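Local atomic coordinates of vanadium-dependent haloperoxidase (Zobellia galactanivorans, PDB entry 4CIT), a protein that probably works as a vanadate-dependent iodoperoxidase, using hydrogen peroxide to oxidise iodide. Residues 325-330 with 433-438; 286-291 with 366-371; 115-120 with 132-137. One frame throughout, in Å; residues are numbered along the deposited sequence. Where two conformers were deposited one is given.

Contact 1: 325-330 with 433-438; sequences FISCWD and VKQGRD
Ser327 and Gln435 meet between helices 307-335 and 426-446 and are joined by a hydrogen bond. Gln435 NE2 donates to Ser327 OG at 2.8 Å, and both residues are buried. The bond is fairly straight, with an N-H...O angle of 158°. Ser327 OG lies almost exactly in the plane of the Gln435 amide, so an N-H of NE2 points at it without rising over the flat face. The glutamine can span the gap because its chain is fully drawn out: CG is anti to the backbone N (chi1 -178°), and CD continues the line. Ser327 O also lies near the amide nitrogen, 3.2 Å from Gln435 NE2. The other end of the amide is held too, since Gln435 OE1 is hydrogen-bonded to Thr365 OG1. With both ends engaged, the flat group is probably fixed in rotation. Both helices belong to the PAP2-type helical bundle of the vanadium haloperoxidases. The nearest CA atoms of the two segments, Cys328 CA and Gln435 CA, are 8.1 Å apart, and one polar side chain bridges them. Val370 of helix 367-383 packs on Gln435 alongside this bridge, and Phe220 of a loop touches Ser327. The backbone at Cys328 is the other neighbour of the amide: Cys328 N is 3.7 Å from Gln435 NE2.

Contact 2: 286-291 with 366-371; sequences ITPGAH and SGHSVV. With VO4 (vanadate ion), chain D; VO4 (vanadate ion), chain E; VO4 (vanadate ion), chain C.
Pro288 lies over one face of the His368 imidazole. Pro288 CG sits 3.6 Å from the ring centroid, 15° off the ring normal, a CH-pi contact. Its nearest ring atom is His368 CE1, at 3.5 Å. The proline ring and the histidine side chain cross at about a right angle. Beside Pro288, Gly289 CA packs loosely on Val371 CG1. His368 CG is anti to the carbonyl carbon and beside the backbone N (chi1 -77°), which places the ring between Pro288 and vanadate. His368 ND1 donates to two ions: to O1 of the chain C vanadate at 3.1 Å, near the ring plane, and to O2 of the chain D vanadate at 3.0 Å, at an oblique angle. Both bonds are bent. Ser366 OG donates to the same chain D oxygen, O2, at 2.6 Å. Gly367 N donates to O3 of the chain E vanadate at 2.9 Å. Arg418 and Lys332 also hydrogen-bond to vanadate.

The next shell holds these donors in place. His368 NE2 is hydrogen-bonded to the backbone carbonyls of Trp266 and Asp267, so the ring is tied from its far side. Ser366 OG also caps helix 367-383, accepting from Ser369 N at 3.1 Å and from Ser369 OG. Replacing Ser366 by alanine removes this hydroxyl and would probably weaken the hold on the chain D vanadate and leave Ser369 N and OG without their acceptor. A helix N-terminus with serine, backbone N-H and histidine round an oxyanion is characteristic of the PAP2 superfamily site, which takes vanadate in haloperoxidases and phosphate in the related phosphatases.

Contact 3: 115-120 with 132-137; sequences AHMELS and SLRDSL
The helical segments 115-120 and 132-137 run nearly antiparallel, at 155° between their directions, and their axes come within 10.6 Å. Their backbones come nearest at Met117 and Arg134, whose CA atoms are 6.8 Å apart. Met117 fills the space between them. Its CG is anti to the carbonyl carbon (chi1 -64°), which sends the chain across the gap before it bends at the sulfur. Met117 SD rests 3.8 Å from Arg134 CA, and Leu137 CD1 is at 4.0 Å from the same sulfur. Leu133 CD2 packs near it as well. The methyl group, Met117 CE, meets the aliphatic stem of Arg134 at CG. Further out, Arg134 turns its guanidinium side-on to Asp135: NE and NH2 both donate to OD1, with NE at 2.9 Å. The remaining nitrogen, NH1, is linked to Glu118 OE1 by a water, which accepts from Arg134 NH1 and donates to Glu118 OE1 at 2.6 Å. Glu118 also has salt bridges with Lys121 and Arg122. The pair is a helical hairpin, 108-123 followed by 128-144. Helix 38-55 touches both of its arms, and helices 59-80 and 146-167 pack on the first.

In the fold
Contacts 1 and 2 are neighbours, with centres about 11 Å apart, and they interlock through helix 367-383. Phe325 CE2 packs on Val371 CG2 at 3.5 Å, and Cys328 SG lies 3.7 Å from Gly367 CA. Val433 and Gln435 touch Ser369 and Val370 of the same helix, and these contacts join the two sites into one core. Along the chain their segments alternate. Segment 366-371 of contact 2 binds vanadate directly. Contact 1 lies just behind it, with the Cys328 side chain about 5 Å from a vanadate. Contact 3 is remote: its centre is about 25 Å from that of contact 2 and 32 Å from that of contact 1. It closes earlier in the chain and touches neither.

Contact 1: 325-330 with 433-438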
loop_
_atom_site.group_PDB
_atom_site.type_symbol
_atom_site.label_atom_id
_atom_site.label_comp_id
_atom_site.label_asym_id
_atom_site.label_seq_id
_atom_site.Cartn_x
_atom_site.Cartn_y
_atom_site.Cartn_z
ATOM N N PHE A 325 -3.907 -3.727 -5.072
ATOM C CA PHE A 325 -2.789 -4.377 -5.736
ATOM C C PHE A 325 -3.240 -5.653 -6.439
ATOM O O PHE A 325 -2.714 -5.971 -7.492
ATOM C CB PHE A 325 -1.610 -4.563 -4.795
ATOM C CG PHE A 325 -0.701 -3.395 -4.722
ATOM C CD1 PHE A 325 0.160 -3.151 -5.772
ATOM C CD2 PHE A 325 -0.669 -2.586 -3.595
ATOM C CE1 PHE A 325 1.011 -2.066 -5.700
ATOM C CE2 PHE A 325 0.264 -1.561 -3.489
ATOM C CZ PHE A 325 1.075 -1.297 -4.571
ATOM N N ILE A 326 -4.051 -6.486 -5.771
ATOM C CA ILE A 326 -4.531 -7.698 -6.414
ATOM C C ILE A 326 -5.332 -7.366 -7.700
ATOM O O ILE A 326 -5.095 -7.954 -8.752
ATOM C CB ILE A 326 -5.413 -8.488 -5.460
ATOM C CG1 ILE A 326 -4.483 -8.988 -4.341
ATOM C CG2 ILE A 326 -6.102 -9.654 -6.181
ATOM C CD1 ILE A 326 -5.192 -9.695 -3.194
ATOM N N SER A 327 -6.247 -6.384 -7.582
ATOM C CA SER A 327 -7.053 -5.937 -8.730
ATOM C C SER A 327 -6.149 -5.412 -9.871
ATOM O O SER A 327 -6.371 -5.732 -11.052
ATOM C CB SER A 327 -8.057 -4.892 -8.245
ATOM O OG SER A 327 -8.879 -4.442 -9.300
ATOM N N CYS A 328 -5.153 -4.610 -9.536
ATOM C CA CYS A 328 -4.310 -4.012 -10.544
ATOM C C CYS A 328 -3.396 -5.040 -11.197
ATOM O O CYS A 328 -3.343 -5.131 -12.448
ATOM C CB CYS A 328 -3.510 -2.916 -9.920
ATOM S SG CYS A 328 -2.362 -2.148 -11.117
ATOM N N TRP A 329 -2.742 -5.887 -10.404
ATOM C CA TRP A 329 -1.902 -6.969 -10.930
ATOM C C TRP A 329 -2.688 -8.018 -11.765
ATOM O O TRP A 329 -2.184 -8.556 -12.747
ATOM C CB TRP A 329 -1.066 -7.635 -9.854
ATOM C CG TRP A 329 0.350 -7.183 -9.877
ATOM C CD1 TRP A 329 1.461 -7.955 -10.187
ATOM C CD2 TRP A 329 0.854 -5.832 -9.696
ATOM N NE1 TRP A 329 2.574 -7.184 -10.219
ATOM C CE2 TRP A 329 2.253 -5.883 -9.888
ATOM C CE3 TRP A 329 0.264 -4.623 -9.376
ATOM C CZ2 TRP A 329 3.051 -4.767 -9.758
ATOM C CZ3 TRP A 329 1.053 -3.517 -9.256
ATOM C CH2 TRP A 329 2.421 -3.574 -9.487
ATOM N N ASP A 330 -3.927 -8.275 -11.395
ATOM C CA ASP A 330 -4.881 -9.067 -12.184
ATOM C C ASP A 330 -4.981 -8.511 -13.609
ATOM O O ASP A 330 -4.885 -9.250 -14.624
ATOM C CB ASP A 330 -6.309 -9.131 -11.507
ATOM C CG ASP A 330 -7.277 -9.960 -12.262
ATOM O OD1 ASP A 330 -6.979 -11.201 -12.372
ATOM O OD2 ASP A 330 -8.226 -9.407 -12.874
ATOM N N VAL A 433 -7.043 5.048 -12.172
ATOM C CA VAL A 433 -7.676 5.863 -11.097
ATOM C C VAL A 433 -9.127 5.491 -10.880
ATOM O O VAL A 433 -9.610 5.338 -9.742
ATOM C CB VAL A 433 -7.644 7.374 -11.449
ATOM C CG1 VAL A 433 -8.599 8.126 -10.464
ATOM C CG2 VAL A 433 -6.242 7.879 -11.329
ATOM N N LYS A 434 -9.891 5.305 -11.961
ATOM C CA LYS A 434 -11.263 4.840 -11.846
ATOM C C LYS A 434 -11.423 3.512 -11.177
ATOM O O LYS A 434 -12.287 3.285 -10.338
ATOM C CB LYS A 434 -11.897 4.817 -13.257
ATOM C CG LYS A 434 -13.278 4.152 -13.314
ATOM C CD LYS A 434 -13.893 4.219 -14.734
ATOM C CE LYS A 434 -15.133 3.276 -14.777
ATOM N NZ LYS A 434 -16.098 3.444 -13.622
ATOM N N GLN A 435 -10.615 2.573 -11.629
ATOM C CA GLN A 435 -10.515 1.223 -11.025
ATOM C C GLN A 435 -10.262 1.332 -9.531
ATOM O O GLN A 435 -10.986 0.681 -8.733
ATOM C CB GLN A 435 -9.443 0.440 -11.742
ATOM C CG GLN A 435 -9.274 -0.997 -11.226
ATOM C CD GLN A 435 -8.225 -1.777 -12.010
ATOM O OE1 GLN A 435 -7.607 -1.306 -12.985
ATOM N NE2 GLN A 435 -7.881 -2.918 -11.459
ATOM N N GLY A 436 -9.281 2.099 -9.081
ATOM C CA GLY A 436 -8.991 2.208 -7.667
ATOM C C GLY A 436 -10.098 2.914 -6.841
ATOM O O GLY A 436 -10.443 2.471 -5.760
ATOM N N ARG A 437 -10.698 3.959 -7.415
ATOM C CA ARG A 437 -11.776 4.684 -6.755
ATOM C C ARG A 437 -13.020 3.762 -6.652
ATOM O O ARG A 437 -13.661 3.646 -5.562
ATOM C CB ARG A 437 -12.071 6.067 -7.457
ATOM C CG ARG A 437 -10.999 7.179 -7.197
ATOM C CD ARG A 437 -11.214 8.524 -7.998
ATOM N NE ARG A 437 -10.155 9.490 -7.648
ATOM C CZ ARG A 437 -9.597 10.455 -8.397
ATOM N NH1 ARG A 437 -9.991 10.715 -9.627
ATOM N NH2 ARG A 437 -8.593 11.167 -7.884
ATOM N N ASP A 438 -13.304 2.989 -7.696
ATOM C CA ASP A 438 -14.421 2.046 -7.662
ATOM C C ASP A 438 -14.177 0.965 -6.593
ATOM O O ASP A 438 -15.149 0.591 -5.819
ATOM C CB ASP A 438 -14.736 1.442 -8.996
ATOM C CG ASP A 438 -15.355 2.438 -10.013
ATOM O OD1 ASP A 438 -15.708 3.551 -9.596
ATOM O OD2 ASP A 438 -15.452 2.042 -11.211
#

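Contact 2: 286-291 with 366-371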
loop_
_atom_site.group_PDB
_atom_site.type_symbol
_atom_site.label_atom_id
_atom_site.label_comp_id
_atom_site.label_asym_id
_atom_site.label_seq_id
_atom_site.Cartn_x
_atom_site.Cartn_y
_atom_site.Cartn_z
ATOM N N ILE A 286 10.710 4.140 -1.047
ATOM C CA ILE A 286 9.521 3.446 -0.573
ATOM C C ILE A 286 8.574 3.103 -1.744
ATOM O O ILE A 286 8.661 3.681 -2.784
ATOM C CB ILE A 286 8.798 4.206 0.551
ATOM C CG1 ILE A 286 8.303 5.597 0.152
ATOM C CG2 ILE A 286 9.708 4.251 1.750
ATOM C CD1 ILE A 286 7.388 6.220 1.205
ATOM N N THR A 287 7.689 2.134 -1.589
ATOM C CA THR A 287 6.710 1.818 -2.585
ATOM C C THR A 287 5.436 2.672 -2.466
ATOM O O THR A 287 5.233 3.334 -1.455
ATOM C CB THR A 287 6.319 0.351 -2.466
ATOM O OG1 THR A 287 5.740 0.172 -1.194
ATOM C CG2 THR A 287 7.530 -0.570 -2.671
ATOM N N PRO A 288 4.565 2.640 -3.456
ATOM C CA PRO A 288 3.387 3.471 -3.376
ATOM C C PRO A 288 2.468 3.164 -2.209
ATOM O O PRO A 288 1.859 4.102 -1.635
ATOM C CB PRO A 288 2.652 3.173 -4.715
ATOM C CG PRO A 288 3.767 2.882 -5.635
ATOM C CD PRO A 288 4.739 2.052 -4.814
ATOM N N GLY A 289 2.311 1.902 -1.846
ATOM C CA GLY A 289 1.510 1.551 -0.655
ATOM C C GLY A 289 2.040 2.144 0.639
ATOM O O GLY A 289 1.292 2.661 1.493
ATOM N N ALA A 290 3.370 2.098 0.767
ATOM C CA ALA A 290 4.065 2.719 1.915
ATOM C C ALA A 290 3.887 4.208 1.955
ATOM O O ALA A 290 3.687 4.808 3.029
ATOM C CB ALA A 290 5.558 2.344 1.937
ATOM N N HIS A 291 3.890 4.871 0.769
ATOM C CA HIS A 291 3.717 6.292 0.752
ATOM C C HIS A 291 2.311 6.655 1.276
ATOM O O HIS A 291 2.186 7.604 2.095
ATOM C CB HIS A 291 3.914 6.762 -0.660
ATOM C CG HIS A 291 3.969 8.249 -0.837
ATOM N ND1 HIS A 291 4.620 8.824 -1.909
ATOM C CD2 HIS A 291 3.501 9.275 -0.094
ATOM C CE1 HIS A 291 4.597 10.139 -1.786
ATOM N NE2 HIS A 291 3.831 10.445 -0.754
ATOM N N SER A 366 -2.101 1.275 -14.260
ATOM C CA SER A 366 -1.024 1.796 -13.442
ATOM C C SER A 366 -1.257 1.547 -11.947
ATOM O O SER A 366 -2.329 1.909 -11.447
ATOM C CB SER A 366 -0.926 3.302 -13.632
ATOM O OG SER A 366 -0.211 3.936 -12.543
ATOM N N GLY A 367 -0.293 0.864 -11.303
ATOM C CA GLY A 367 -0.328 0.632 -9.907
ATOM C C GLY A 367 -0.462 1.876 -9.056
ATOM O O GLY A 367 -1.274 1.933 -8.115
ATOM N N HIS A 368 0.335 2.887 -9.370
ATOM C CA HIS A 368 0.222 4.122 -8.680
ATOM C C HIS A 368 -1.185 4.657 -8.735
ATOM O O HIS A 368 -1.734 5.206 -7.745
ATOM C CB HIS A 368 1.151 5.189 -9.268
ATOM C CG HIS A 368 2.565 5.046 -8.888
ATOM N ND1 HIS A 368 3.354 4.015 -9.348
ATOM C CD2 HIS A 368 3.382 5.872 -8.168
ATOM C CE1 HIS A 368 4.571 4.156 -8.826
ATOM N NE2 HIS A 368 4.621 5.301 -8.174
ATOM N N SER A 369 -1.786 4.595 -9.931
ATOM C CA SER A 369 -3.128 5.099 -10.150
ATOM C C SER A 369 -4.219 4.347 -9.400
ATOM O O SER A 369 -5.059 4.989 -8.696
ATOM C CB SER A 369 -3.511 5.189 -11.623
ATOM O OG SER A 369 -2.535 6.014 -12.257
ATOM N N VAL A 370 -4.133 3.014 -9.438
ATOM C CA VAL A 370 -5.108 2.198 -8.780
ATOM C C VAL A 370 -4.984 2.356 -7.241
ATOM O O VAL A 370 -6.002 2.490 -6.537
ATOM C CB VAL A 370 -5.062 0.720 -9.240
ATOM C CG1 VAL A 370 -6.085 -0.092 -8.451
ATOM C CG2 VAL A 370 -5.345 0.484 -10.749
ATOM N N VAL A 371 -3.762 2.236 -6.700
ATOM C CA VAL A 371 -3.533 2.216 -5.253
ATOM C C VAL A 371 -3.844 3.561 -4.686
ATOM O O VAL A 371 -4.526 3.663 -3.693
ATOM C CB VAL A 371 -2.128 1.723 -4.871
ATOM C CG1 VAL A 371 -1.906 1.671 -3.374
ATOM C CG2 VAL A 371 -1.921 0.330 -5.495
HETATM O O2 VO4 D . 2.298 3.375 -12.066
HETATM O O3 VO4 E . 2.065 0.466 -12.885
HETATM O O1 VO4 C . 3.718 1.205 -10.643
#

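Contact 3: 115-120 with 132-137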
loop_
_atom_site.group_PDB
_atom_site.type_symbol
_atom_site.label_atom_id
_atom_site.label_comp_id
_atom_site.label_asym_id
_atom_site.label_seq_id
_atom_site.Cartn_x
_atom_site.Cartn_y
_atom_site.Cartn_z
ATOM N N ALA A 115 0.956 -7.576 19.102
ATOM C CA ALA A 115 0.460 -8.353 17.904
ATOM C C ALA A 115 1.018 -7.786 16.570
ATOM O O ALA A 115 1.480 -8.554 15.679
ATOM C CB ALA A 115 -1.044 -8.401 17.930
ATOM N N HIS A 116 0.949 -6.458 16.444
ATOM C CA HIS A 116 1.397 -5.756 15.218
ATOM C C HIS A 116 2.905 -6.075 14.970
ATOM O O HIS A 116 3.302 -6.459 13.867
ATOM C CB HIS A 116 1.148 -4.280 15.337
ATOM C CG HIS A 116 1.368 -3.548 14.081
ATOM N ND1 HIS A 116 2.624 -3.262 13.600
ATOM C CD2 HIS A 116 0.482 -3.068 13.159
ATOM C CE1 HIS A 116 2.502 -2.684 12.406
ATOM N NE2 HIS A 116 1.215 -2.529 12.140
ATOM N N MET A 117 3.738 -5.918 16.024
ATOM C CA MET A 117 5.149 -6.163 15.855
ATOM C C MET A 117 5.440 -7.600 15.544
ATOM O O MET A 117 6.290 -7.907 14.722
ATOM C CB MET A 117 5.941 -5.703 17.084
ATOM C CG MET A 117 5.881 -4.246 17.332
ATOM S SD MET A 117 6.995 -3.531 18.636
ATOM C CE MET A 117 6.255 -4.337 20.066
ATOM N N GLU A 118 4.762 -8.522 16.233
ATOM C CA GLU A 118 5.057 -9.932 16.004
ATOM C C GLU A 118 4.714 -10.357 14.556
ATOM O O GLU A 118 5.500 -10.995 13.877
ATOM C CB GLU A 118 4.152 -10.809 16.950
ATOM C CG GLU A 118 4.098 -12.298 16.650
ATOM C CD GLU A 118 5.411 -13.039 16.708
ATOM O OE1 GLU A 118 6.392 -12.540 17.245
ATOM O OE2 GLU A 118 5.516 -14.097 16.025
ATOM N N LEU A 119 3.546 -9.924 14.031
ATOM C CA LEU A 119 3.206 -10.275 12.647
ATOM C C LEU A 119 4.075 -9.551 11.644
ATOM O O LEU A 119 4.471 -10.159 10.639
ATOM C CB LEU A 119 1.734 -10.035 12.343
ATOM C CG LEU A 119 0.897 -10.980 13.163
ATOM C CD1 LEU A 119 -0.495 -10.704 12.843
ATOM C CD2 LEU A 119 1.126 -12.438 12.825
ATOM N N SER A 120 4.395 -8.302 11.923
ATOM C CA SER A 120 5.311 -7.563 11.070
ATOM C C SER A 120 6.679 -8.333 10.939
ATOM O O SER A 120 7.186 -8.510 9.858
ATOM C CB SER A 120 5.553 -6.210 11.565
ATOM O OG SER A 120 4.407 -5.405 11.444
ATOM N N SER A 132 14.755 -5.782 17.457
ATOM C CA SER A 132 15.438 -4.720 18.179
ATOM C C SER A 132 14.473 -3.646 18.640
ATOM O O SER A 132 14.578 -3.151 19.785
ATOM C CB SER A 132 16.651 -4.084 17.403
ATOM O OG SER A 132 16.102 -3.659 16.168
ATOM N N LEU A 133 13.512 -3.293 17.798
ATOM C CA LEU A 133 12.556 -2.251 18.139
ATOM C C LEU A 133 11.665 -2.806 19.278
ATOM O O LEU A 133 11.456 -2.145 20.304
ATOM C CB LEU A 133 11.617 -1.962 16.977
ATOM C CG LEU A 133 10.400 -1.065 17.325
ATOM C CD1 LEU A 133 10.879 0.303 17.708
ATOM C CD2 LEU A 133 9.407 -0.983 16.172
ATOM N N ARG A 134 11.174 -4.013 19.056
ATOM C CA ARG A 134 10.319 -4.694 20.033
ATOM C C ARG A 134 11.028 -4.785 21.404
ATOM O O ARG A 134 10.441 -4.457 22.477
ATOM C CB ARG A 134 10.053 -6.108 19.572
ATOM C CG ARG A 134 9.239 -6.914 20.517
ATOM C CD ARG A 134 9.291 -8.376 20.088
ATOM N NE ARG A 134 10.590 -8.946 20.393
ATOM C CZ ARG A 134 11.001 -10.146 19.965
ATOM N NH1 ARG A 134 10.222 -10.946 19.205
ATOM N NH2 ARG A 134 12.237 -10.553 20.230
ATOM N N ASP A 135 12.278 -5.275 21.399
ATOM C CA ASP A 135 12.960 -5.520 22.696
ATOM C C ASP A 135 13.211 -4.228 23.510
ATOM O O ASP A 135 13.200 -4.227 24.725
ATOM C CB ASP A 135 14.241 -6.343 22.457
ATOM C CG ASP A 135 13.954 -7.767 21.976
ATOM O OD1 ASP A 135 12.814 -8.299 22.123
ATOM O OD2 ASP A 135 14.966 -8.393 21.512
ATOM N N SER A 136 13.356 -3.095 22.801
ATOM C CA SER A 136 13.610 -1.876 23.438
ATOM C C SER A 136 12.372 -1.339 24.105
ATOM O O SER A 136 12.466 -0.785 25.191
ATOM C CB SER A 136 14.228 -0.865 22.443
ATOM O OG SER A 136 13.120 -0.423 21.642
ATOM N N LEU A 137 11.218 -1.561 23.508
ATOM C CA LEU A 137 9.905 -1.223 24.133
ATOM C C LEU A 137 9.593 -2.177 25.262
ATOM O O LEU A 137 9.189 -1.771 26.385
ATOM C CB LEU A 137 8.803 -1.329 23.092
ATOM C CG LEU A 137 8.831 -0.166 22.090
ATOM C CD1 LEU A 137 7.805 -0.434 20.986
ATOM C CD2 LEU A 137 8.477 1.106 22.815
HETATM O O HOH W 1 7.271 -10.695 18.787
#